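Local coordinates for alcohol dehydrogenase superfamily protein (Novosphingobium aromaticivorans, PDB 3GAZ), which probably acts as an NADP(H)-dependent oxidoreductase of the medium-chain dehydrogenase/reductase superfamily, at residues Q38-G43 and A72-A77; R304-A309 and G329-T334; L67-A72 and L131-I136. All blocks are in the same frame, centred on the assembly; numbering follows the deposited sequence.

Interaction 1: Q38-G43 and A72-A77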
loop_
_atom_site.group_PDB
_atom_site.type_symbol
_atom_site.label_atom_id
_atom_site.label_comp_id
_atom_site.label_asym_id
_atom_site.label_seq_id
_atom_site.Cartn_x
_atom_site.Cartn_y
_atom_site.Cartn_z
ATOM N N GLN A 38 -10.107 -4.296 -18.751
ATOM C CA GLN A 38 -11.488 -3.854 -18.709
ATOM C C GLN A 38 -12.111 -4.984 -17.907
ATOM O O GLN A 38 -12.227 -6.110 -18.394
ATOM C CB GLN A 38 -12.083 -3.797 -20.110
ATOM C CG GLN A 38 -13.536 -3.363 -20.139
ATOM C CD GLN A 38 -14.005 -3.025 -21.537
ATOM O OE1 GLN A 38 -13.863 -3.826 -22.463
ATOM N NE2 GLN A 38 -14.570 -1.833 -21.699
ATOM N N ILE A 39 -12.477 -4.684 -16.667
ATOM C CA ILE A 39 -13.038 -5.677 -15.764
ATOM C C ILE A 39 -14.488 -6.033 -16.059
ATOM O O ILE A 39 -15.361 -5.165 -16.074
ATOM C CB ILE A 39 -12.921 -5.193 -14.299
ATOM C CG1 ILE A 39 -11.446 -4.933 -13.962
ATOM C CG2 ILE A 39 -13.519 -6.232 -13.354
ATOM C CD1 ILE A 39 -11.211 -4.321 -12.579
ATOM N N GLU A 40 -14.738 -7.319 -16.288
ATOM C CA GLU A 40 -16.088 -7.790 -16.574
ATOM C C GLU A 40 -16.728 -8.449 -15.349
ATOM O O GLU A 40 -17.945 -8.403 -15.176
ATOM C CB GLU A 40 -16.058 -8.746 -17.778
ATOM C CG GLU A 40 -15.650 -8.024 -19.066
ATOM C CD GLU A 40 -15.568 -8.926 -20.286
ATOM O OE1 GLU A 40 -16.508 -9.714 -20.518
ATOM O OE2 GLU A 40 -14.563 -8.830 -21.025
ATOM N N ALA A 41 -15.899 -9.038 -14.493
ATOM C CA ALA A 41 -16.373 -9.684 -13.275
ATOM C C ALA A 41 -15.358 -9.476 -12.153
ATOM O O ALA A 41 -14.145 -9.597 -12.362
ATOM C CB ALA A 41 -16.597 -11.178 -13.513
ATOM N N SER A 42 -15.869 -9.152 -10.967
ATOM C CA SER A 42 -15.042 -8.913 -9.790
ATOM C C SER A 42 -15.376 -9.979 -8.741
ATOM O O SER A 42 -16.530 -10.115 -8.328
ATOM C CB SER A 42 -15.328 -7.508 -9.237
ATOM O OG SER A 42 -14.587 -7.231 -8.055
ATOM N N GLY A 43 -14.369 -10.738 -8.323
ATOM C CA GLY A 43 -14.591 -11.783 -7.336
ATOM C C GLY A 43 -14.468 -11.256 -5.921
ATOM O O GLY A 43 -13.484 -10.600 -5.588
ATOM N N ALA A 72 -11.630 -10.667 -13.505
ATOM C CA ALA A 72 -11.682 -11.432 -14.740
ATOM C C ALA A 72 -12.168 -10.407 -15.753
ATOM O O ALA A 72 -13.160 -9.716 -15.514
ATOM C CB ALA A 72 -12.674 -12.581 -14.627
ATOM N N GLY A 73 -11.465 -10.282 -16.870
ATOM C CA GLY A 73 -11.884 -9.311 -17.863
ATOM C C GLY A 73 -11.138 -9.441 -19.173
ATOM O O GLY A 73 -10.697 -10.527 -19.547
ATOM N N THR A 74 -10.992 -8.318 -19.865
ATOM C CA THR A 74 -10.314 -8.285 -21.151
ATOM C C THR A 74 -9.275 -7.171 -21.195
ATOM O O THR A 74 -9.478 -6.090 -20.641
ATOM C CB THR A 74 -11.332 -8.059 -22.295
ATOM O OG1 THR A 74 -12.251 -9.158 -22.340
ATOM C CG2 THR A 74 -10.621 -7.949 -23.637
ATOM N N VAL A 75 -8.156 -7.443 -21.852
ATOM C CA VAL A 75 -7.094 -6.455 -21.994
ATOM C C VAL A 75 -7.545 -5.477 -23.078
ATOM O O VAL A 75 -7.903 -5.892 -24.181
ATOM C CB VAL A 75 -5.769 -7.133 -22.422
ATOM C CG1 VAL A 75 -4.710 -6.088 -22.729
ATOM C CG2 VAL A 75 -5.290 -8.063 -21.318
ATOM N N VAL A 76 -7.550 -4.185 -22.763
ATOM C CA VAL A 76 -7.965 -3.181 -23.740
ATOM C C VAL A 76 -6.835 -2.231 -24.117
ATOM O O VAL A 76 -6.962 -1.445 -25.052
ATOM C CB VAL A 76 -9.166 -2.360 -23.232
ATOM C CG1 VAL A 76 -10.402 -3.238 -23.185
ATOM C CG2 VAL A 76 -8.868 -1.788 -21.853
ATOM N N ALA A 77 -5.731 -2.311 -23.385
ATOM C CA ALA A 77 -4.564 -1.480 -23.650
ATOM C C ALA A 77 -3.356 -2.123 -22.984
ATOM O O ALA A 77 -3.472 -2.753 -21.925
ATOM C CB ALA A 77 -4.774 -0.069 -23.113
#
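A classic beta bulge in the GroES-like domain joins the corner at Glu40 to strand 70-78, with Glu40 and Ala41 both facing Ala72. Their amides converge on one acceptor: Glu40 N and Ala41 N each lie 3.0 Å from Ala72 O, both in its carbonyl plane. Ala72 N returns a more bent bond to Ala41 O (134° at the hydrogen). Before the bulge, Gln38 and Thr74 form an antiparallel hydrogen-bonded pair, Gln38 N reaching Thr74 O at 2.7 Å in an almost straight line. Between these points Gly73 passes Ile39 so closely that any side chain would strike Gln38 O, which lies 3.3 Å from Gly73 CA. Glu40 turns CG away from its carbonyl carbon (chi1 -66°) and runs extended past Gly73, which sets OE2 beside Thr74; Thr74 OG1 donates to Glu40 OE2 at 2.7 Å, meeting it nearly end-on to the C-O bond. Farther along, Val76 CG1 sits 3.5 Å from Gln38 CB, the two side chains crossing at about a right angle. Ala41 CB and Ala72 CB share a face covered by Met125 and Ser129 of helix 125-129. A leucine in place of Glu40 would probably leave Thr74 OG1 without this acceptor and freer to turn. Backbone bonds therefore set the bulge, while one carboxylate-hydroxyl bond ties the corner residue to the neighbouring strand.

Interaction 2: R304-A309 and G329-T334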
loop_
_atom_site.group_PDB
_atom_site.type_symbol
_atom_site.label_atom_id
_atom_site.label_comp_id
_atom_site.label_asym_id
_atom_site.label_seq_id
_atom_site.Cartn_x
_atom_site.Cartn_y
_atom_site.Cartn_z
ATOM N N ARG A 304 -26.383 -16.478 -7.640
ATOM C CA ARG A 304 -26.813 -15.089 -7.530
ATOM C C ARG A 304 -25.896 -14.113 -8.264
ATOM O O ARG A 304 -24.679 -14.297 -8.297
ATOM C CB ARG A 304 -26.915 -14.689 -6.057
ATOM C CG ARG A 304 -28.165 -15.218 -5.367
ATOM C CD ARG A 304 -28.145 -14.923 -3.882
ATOM N NE ARG A 304 -27.167 -15.744 -3.174
ATOM C CZ ARG A 304 -26.970 -15.705 -1.859
ATOM N NH1 ARG A 304 -27.680 -14.878 -1.104
ATOM N NH2 ARG A 304 -26.075 -16.508 -1.295
ATOM N N THR A 305 -26.490 -13.077 -8.855
ATOM C CA THR A 305 -25.724 -12.063 -9.575
ATOM C C THR A 305 -25.888 -10.696 -8.915
ATOM O O THR A 305 -26.904 -10.425 -8.262
ATOM C CB THR A 305 -26.151 -11.972 -11.060
ATOM O OG1 THR A 305 -27.568 -11.773 -11.147
ATOM C CG2 THR A 305 -25.775 -13.254 -11.798
ATOM N N PHE A 306 -24.874 -9.846 -9.085
ATOM C CA PHE A 306 -24.857 -8.508 -8.504
ATOM C C PHE A 306 -24.131 -7.550 -9.446
ATOM O O PHE A 306 -23.014 -7.825 -9.884
ATOM C CB PHE A 306 -24.127 -8.532 -7.153
ATOM C CG PHE A 306 -24.700 -9.511 -6.170
ATOM C CD1 PHE A 306 -25.668 -9.115 -5.251
ATOM C CD2 PHE A 306 -24.295 -10.841 -6.187
ATOM C CE1 PHE A 306 -26.230 -10.033 -4.362
ATOM C CE2 PHE A 306 -24.851 -11.768 -5.306
ATOM C CZ PHE A 306 -25.824 -11.359 -4.388
ATOM N N SER A 307 -24.767 -6.427 -9.759
ATOM C CA SER A 307 -24.151 -5.436 -10.637
ATOM C C SER A 307 -23.219 -4.588 -9.785
ATOM O O SER A 307 -23.216 -4.702 -8.563
ATOM C CB SER A 307 -25.218 -4.531 -11.246
ATOM O OG SER A 307 -25.835 -3.770 -10.223
ATOM N N ILE A 308 -22.442 -3.723 -10.426
ATOM C CA ILE A 308 -21.520 -2.868 -9.694
ATOM C C ILE A 308 -22.292 -1.964 -8.733
ATOM O O ILE A 308 -21.710 -1.360 -7.833
ATOM C CB ILE A 308 -20.685 -2.000 -10.660
ATOM C CG1 ILE A 308 -19.525 -1.350 -9.907
ATOM C CG2 ILE A 308 -21.570 -0.938 -11.300
ATOM C CD1 ILE A 308 -18.516 -0.676 -10.817
ATOM N N ALA A 309 -23.608 -1.884 -8.927
ATOM C CA ALA A 309 -24.458 -1.054 -8.076
ATOM C C ALA A 309 -25.048 -1.807 -6.879
ATOM O O ALA A 309 -25.683 -1.200 -6.013
ATOM C CB ALA A 309 -25.589 -0.444 -8.911
ATOM N N GLY A 329 -20.778 -21.288 -2.279
ATOM C CA GLY A 329 -19.751 -21.179 -3.287
ATOM C C GLY A 329 -19.376 -19.716 -3.115
ATOM O O GLY A 329 -19.720 -19.127 -2.092
ATOM N N LYS A 330 -18.706 -19.107 -4.083
ATOM C CA LYS A 330 -18.320 -17.712 -3.923
ATOM C C LYS A 330 -19.223 -16.743 -4.687
ATOM O O LYS A 330 -19.977 -17.142 -5.574
ATOM C CB LYS A 330 -16.845 -17.541 -4.319
ATOM C CG LYS A 330 -15.888 -18.303 -3.387
ATOM C CD LYS A 330 -14.419 -18.173 -3.794
ATOM C CE LYS A 330 -13.976 -16.712 -3.867
ATOM N NZ LYS A 330 -14.167 -15.998 -2.576
ATOM N N ILE A 331 -19.146 -15.467 -4.316
ATOM C CA ILE A 331 -19.951 -14.419 -4.927
ATOM C C ILE A 331 -19.132 -13.591 -5.908
ATOM O O ILE A 331 -18.032 -13.136 -5.583
ATOM C CB ILE A 331 -20.512 -13.448 -3.856
ATOM C CG1 ILE A 331 -21.395 -14.206 -2.863
ATOM C CG2 ILE A 331 -21.284 -12.318 -4.531
ATOM C CD1 ILE A 331 -22.690 -14.742 -3.453
ATOM N N ALA A 332 -19.680 -13.392 -7.103
ATOM C CA ALA A 332 -19.019 -12.607 -8.132
ATOM C C ALA A 332 -19.894 -11.414 -8.506
ATOM O O ALA A 332 -21.121 -11.520 -8.588
ATOM C CB ALA A 332 -18.758 -13.459 -9.363
ATOM N N ILE A 333 -19.248 -10.276 -8.713
ATOM C CA ILE A 333 -19.945 -9.062 -9.097
ATOM C C ILE A 333 -19.754 -8.893 -10.592
ATOM O O ILE A 333 -18.633 -8.985 -11.083
ATOM C CB ILE A 333 -19.334 -7.826 -8.402
ATOM C CG1 ILE A 333 -19.507 -7.939 -6.887
ATOM C CG2 ILE A 333 -19.979 -6.549 -8.948
ATOM C CD1 ILE A 333 -18.605 -7.000 -6.112
ATOM N N THR A 334 -20.844 -8.656 -11.317
ATOM C CA THR A 334 -20.739 -8.451 -12.753
ATOM C C THR A 334 -20.555 -6.963 -13.001
ATOM O O THR A 334 -21.481 -6.174 -12.814
ATOM C CB THR A 334 -22.000 -8.921 -13.499
ATOM O OG1 THR A 334 -22.194 -10.322 -13.275
ATOM C CG2 THR A 334 -21.849 -8.661 -14.994
HETATM O O HOH W 1 -22.199 -14.989 -7.293
HETATM O O HOH W 2 -22.688 -11.236 -10.723
HETATM O O HOH W 3 -22.559 -3.479 -13.252
#
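Phe306 and Ile331 form the tight part of a beta-alpha-beta unit in which strand 306-307, helix 311-319 and strand 332-334 follow one another. The aromatic ring presents CD2 and CE2 to Ile331 CG2, with CE2 at 3.7 Å, the two side chains meeting aslant. Ile331 points CG2 opposite its own backbone N (chi1 of CG1 -60°), which brings that methyl to the ring. Helix 311-319 closes over this apolar group, Ala314 touching Phe306, Val318 touching Ile331 and Ile311 touching Ile333. Next to it Ile333 CG2 packs 3.4 Å from Phe306 O. The same oxygen accepts the one direct hydrogen bond between the segments, from Thr334 N at 2.7 Å.

Away from this bond, waters link the two backbones. One water connects Arg304 O with Ala332 N, and another spans Ile308 N and Thr334 O near the partly exposed Ser307 and Ile308. The guanidinium of Arg304 has its strongest partner outside the segments, NH2 forming a salt bridge with Asp302. Arg126 of helix 125-129 touches Thr305, Ala332 and Thr334. A third water joins three groups: it accepts from Phe306 N at 3.1 Å, donates to Ala332 O at 2.7 Å, and is hydrogen-bonded to Thr334 OG1 at 2.8 Å.

Interaction 3: L67-A72 and L131-I136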
loop_
_atom_site.group_PDB
_atom_site.type_symbol
_atom_site.label_atom_id
_atom_site.label_comp_id
_atom_site.label_asym_id
_atom_site.label_seq_id
_atom_site.Cartn_x
_atom_site.Cartn_y
_atom_site.Cartn_z
ATOM N N LEU A 67 -12.275 -1.357 -3.217
ATOM C CA LEU A 67 -11.973 -2.699 -2.724
ATOM C C LEU A 67 -12.186 -3.789 -3.778
ATOM O O LEU A 67 -12.550 -3.499 -4.916
ATOM C CB LEU A 67 -12.808 -2.982 -1.469
ATOM C CG LEU A 67 -12.748 -1.861 -0.423
ATOM C CD1 LEU A 67 -13.439 -2.314 0.866
ATOM C CD2 LEU A 67 -11.295 -1.490 -0.149
ATOM N N GLY A 68 -11.948 -5.042 -3.393
ATOM C CA GLY A 68 -12.091 -6.154 -4.323
ATOM C C GLY A 68 -10.698 -6.590 -4.731
ATOM O O GLY A 68 -9.907 -5.762 -5.175
HETATM N N MSE A 69 -10.395 -7.878 -4.601
HETATM C CA MSE A 69 -9.060 -8.378 -4.915
HETATM C C MSE A 69 -8.932 -9.198 -6.202
HETATM O O MSE A 69 -7.885 -9.170 -6.857
HETATM C CB MSE A 69 -8.548 -9.212 -3.729
HETATM C CG MSE A 69 -8.674 -8.513 -2.376
HETATM SE SE MSE A 69 -8.261 -9.594 -0.959
HETATM C CE MSE A 69 -9.765 -10.154 -0.529
ATOM N N ASP A 70 -9.985 -9.935 -6.550
ATOM C CA ASP A 70 -9.985 -10.787 -7.744
ATOM C C ASP A 70 -10.705 -10.165 -8.940
ATOM O O ASP A 70 -11.685 -9.435 -8.781
ATOM C CB ASP A 70 -10.673 -12.128 -7.459
ATOM C CG ASP A 70 -9.914 -12.999 -6.467
ATOM O OD1 ASP A 70 -8.670 -13.082 -6.566
ATOM O OD2 ASP A 70 -10.574 -13.626 -5.601
ATOM N N LEU A 71 -10.224 -10.475 -10.142
ATOM C CA LEU A 71 -10.874 -9.976 -11.340
ATOM C C LEU A 71 -10.800 -10.946 -12.506
ATOM O O LEU A 71 -10.040 -11.918 -12.492
ATOM C CB LEU A 71 -10.288 -8.625 -11.770
ATOM C CG LEU A 71 -8.826 -8.492 -12.216
ATOM C CD1 LEU A 71 -8.573 -9.260 -13.510
ATOM C CD2 LEU A 71 -8.521 -7.010 -12.427
ATOM N N ALA A 72 -11.630 -10.667 -13.505
ATOM C CA ALA A 72 -11.682 -11.432 -14.740
ATOM C C ALA A 72 -12.168 -10.407 -15.753
ATOM O O ALA A 72 -13.160 -9.716 -15.514
ATOM C CB ALA A 72 -12.674 -12.581 -14.627
ATOM N N LEU A 131 -11.855 -17.373 -8.679
ATOM C CA LEU A 131 -10.804 -18.379 -8.542
ATOM C C LEU A 131 -9.415 -17.947 -8.025
ATOM O O LEU A 131 -8.844 -18.601 -7.155
ATOM C CB LEU A 131 -10.640 -19.081 -9.897
ATOM C CG LEU A 131 -10.225 -20.550 -9.996
ATOM C CD1 LEU A 131 -11.090 -21.424 -9.096
ATOM C CD2 LEU A 131 -10.369 -20.989 -11.457
ATOM N N PRO A 132 -8.864 -16.835 -8.541
ATOM C CA PRO A 132 -7.534 -16.351 -8.131
ATOM C C PRO A 132 -7.064 -16.497 -6.675
ATOM O O PRO A 132 -6.237 -17.354 -6.380
ATOM C CB PRO A 132 -7.538 -14.901 -8.604
ATOM C CG PRO A 132 -8.335 -14.989 -9.877
ATOM C CD PRO A 132 -9.513 -15.865 -9.442
ATOM N N LEU A 133 -7.578 -15.674 -5.767
ATOM C CA LEU A 133 -7.139 -15.740 -4.370
ATOM C C LEU A 133 -7.217 -17.112 -3.719
ATOM O O LEU A 133 -6.215 -17.606 -3.194
ATOM C CB LEU A 133 -7.910 -14.745 -3.495
ATOM C CG LEU A 133 -7.576 -14.835 -1.994
ATOM C CD1 LEU A 133 -6.080 -14.587 -1.770
ATOM C CD2 LEU A 133 -8.406 -13.819 -1.220
ATOM N N VAL A 134 -8.393 -17.730 -3.740
ATOM C CA VAL A 134 -8.530 -19.031 -3.108
ATOM C C VAL A 134 -7.676 -20.112 -3.757
ATOM O O VAL A 134 -7.161 -20.978 -3.057
ATOM C CB VAL A 134 -10.020 -19.496 -3.030
ATOM C CG1 VAL A 134 -10.828 -18.488 -2.215
ATOM C CG2 VAL A 134 -10.607 -19.678 -4.419
ATOM N N PHE A 135 -7.509 -20.069 -5.078
ATOM C CA PHE A 135 -6.677 -21.073 -5.743
ATOM C C PHE A 135 -5.227 -20.909 -5.296
ATOM O O PHE A 135 -4.555 -21.875 -4.926
ATOM C CB PHE A 135 -6.728 -20.936 -7.269
ATOM C CG PHE A 135 -5.921 -21.991 -7.987
ATOM C CD1 PHE A 135 -6.494 -23.218 -8.319
ATOM C CD2 PHE A 135 -4.567 -21.787 -8.257
ATOM C CE1 PHE A 135 -5.728 -24.235 -8.903
ATOM C CE2 PHE A 135 -3.787 -22.798 -8.842
ATOM C CZ PHE A 135 -4.372 -24.027 -9.165
ATOM N N ILE A 136 -4.745 -19.672 -5.352
ATOM C CA ILE A 136 -3.382 -19.361 -4.950
ATOM C C ILE A 136 -3.167 -19.736 -3.482
ATOM O O ILE A 136 -2.122 -20.271 -3.116
ATOM C CB ILE A 136 -3.082 -17.859 -5.160
ATOM C CG1 ILE A 136 -2.989 -17.564 -6.660
ATOM C CG2 ILE A 136 -1.793 -17.467 -4.450
ATOM C CD1 ILE A 136 -2.861 -16.092 -6.992
HETATM O O HOH W 4 -10.606 -16.341 -5.070
#
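Asp70 swings CG opposite its carbonyl carbon (chi1 -67°), carrying the carboxylate out from strand 70-72 to the start of helix 132-145, while Leu133 sets CG opposite its backbone N and brings CD2 to Met69, present as selenomethionine. The central bond runs from Leu133 N to Asp70 OD1, 2.9 Å long; the donor comes from the syn side but 28° out of the carboxylate plane, and the bond is bent at the hydrogen. The other oxygen works through water: a molecule that donates to Asp70 OD2 at 2.8 Å accepts from Val134 N at 2.9 Å. The carboxylate thus serves two successive N-H groups of the first helical turn, one directly and one through the water.

Around this polar link the packing is close. Pro132 CB lies only 3.0 Å from Asp70 OD1, so the proline ring walls the same oxygen that takes the bond. Leu133 CB stands 3.6 Å from each carboxylate oxygen, its side chain crossing that of Asp70 at about a right angle. Apolar contact follows at one end, where the methyl CE of Met69 comes to 4.0 Å from Leu133 CD2.

Strand and helix segments cross at 117°, their axes 9.2 Å apart at closest approach, and the Asp70 carboxylate spans this gap. The contact joins a strand of the GroES-like domain to helix 132-145, which leads into strand 153-157 of the parallel Rossmann-type sheet. Strand 90-94 lines it through Phe92, which touches Pro132, and Leu94, which touches Met69, Asp70 and Leu133. Helix 46-52 packs on Met69, whereas helix 278-293 lies against Phe135 and Ile136.

The three contacts lie 12 to 14 Å apart, centre to centre, around one mixed sheet. Interactions 1 and 3 share Ala72 and strand 70-78, and their segments alternate along the chain; Gly43 N probably bonds to Asp70 O between them. Interaction 2 closes last in sequence, yet strand 332-334 lies beside strand 41-43, with a probable bond from Ile333 N to Ser42 O. Between interactions 2 and 3 the direct contact is mere packing, Lys330 CD against Val134 CG1. The C-terminal strand is thereby built into the sheet of the GroES-like domain, while interaction 3 connects that sheet to helix 132-145.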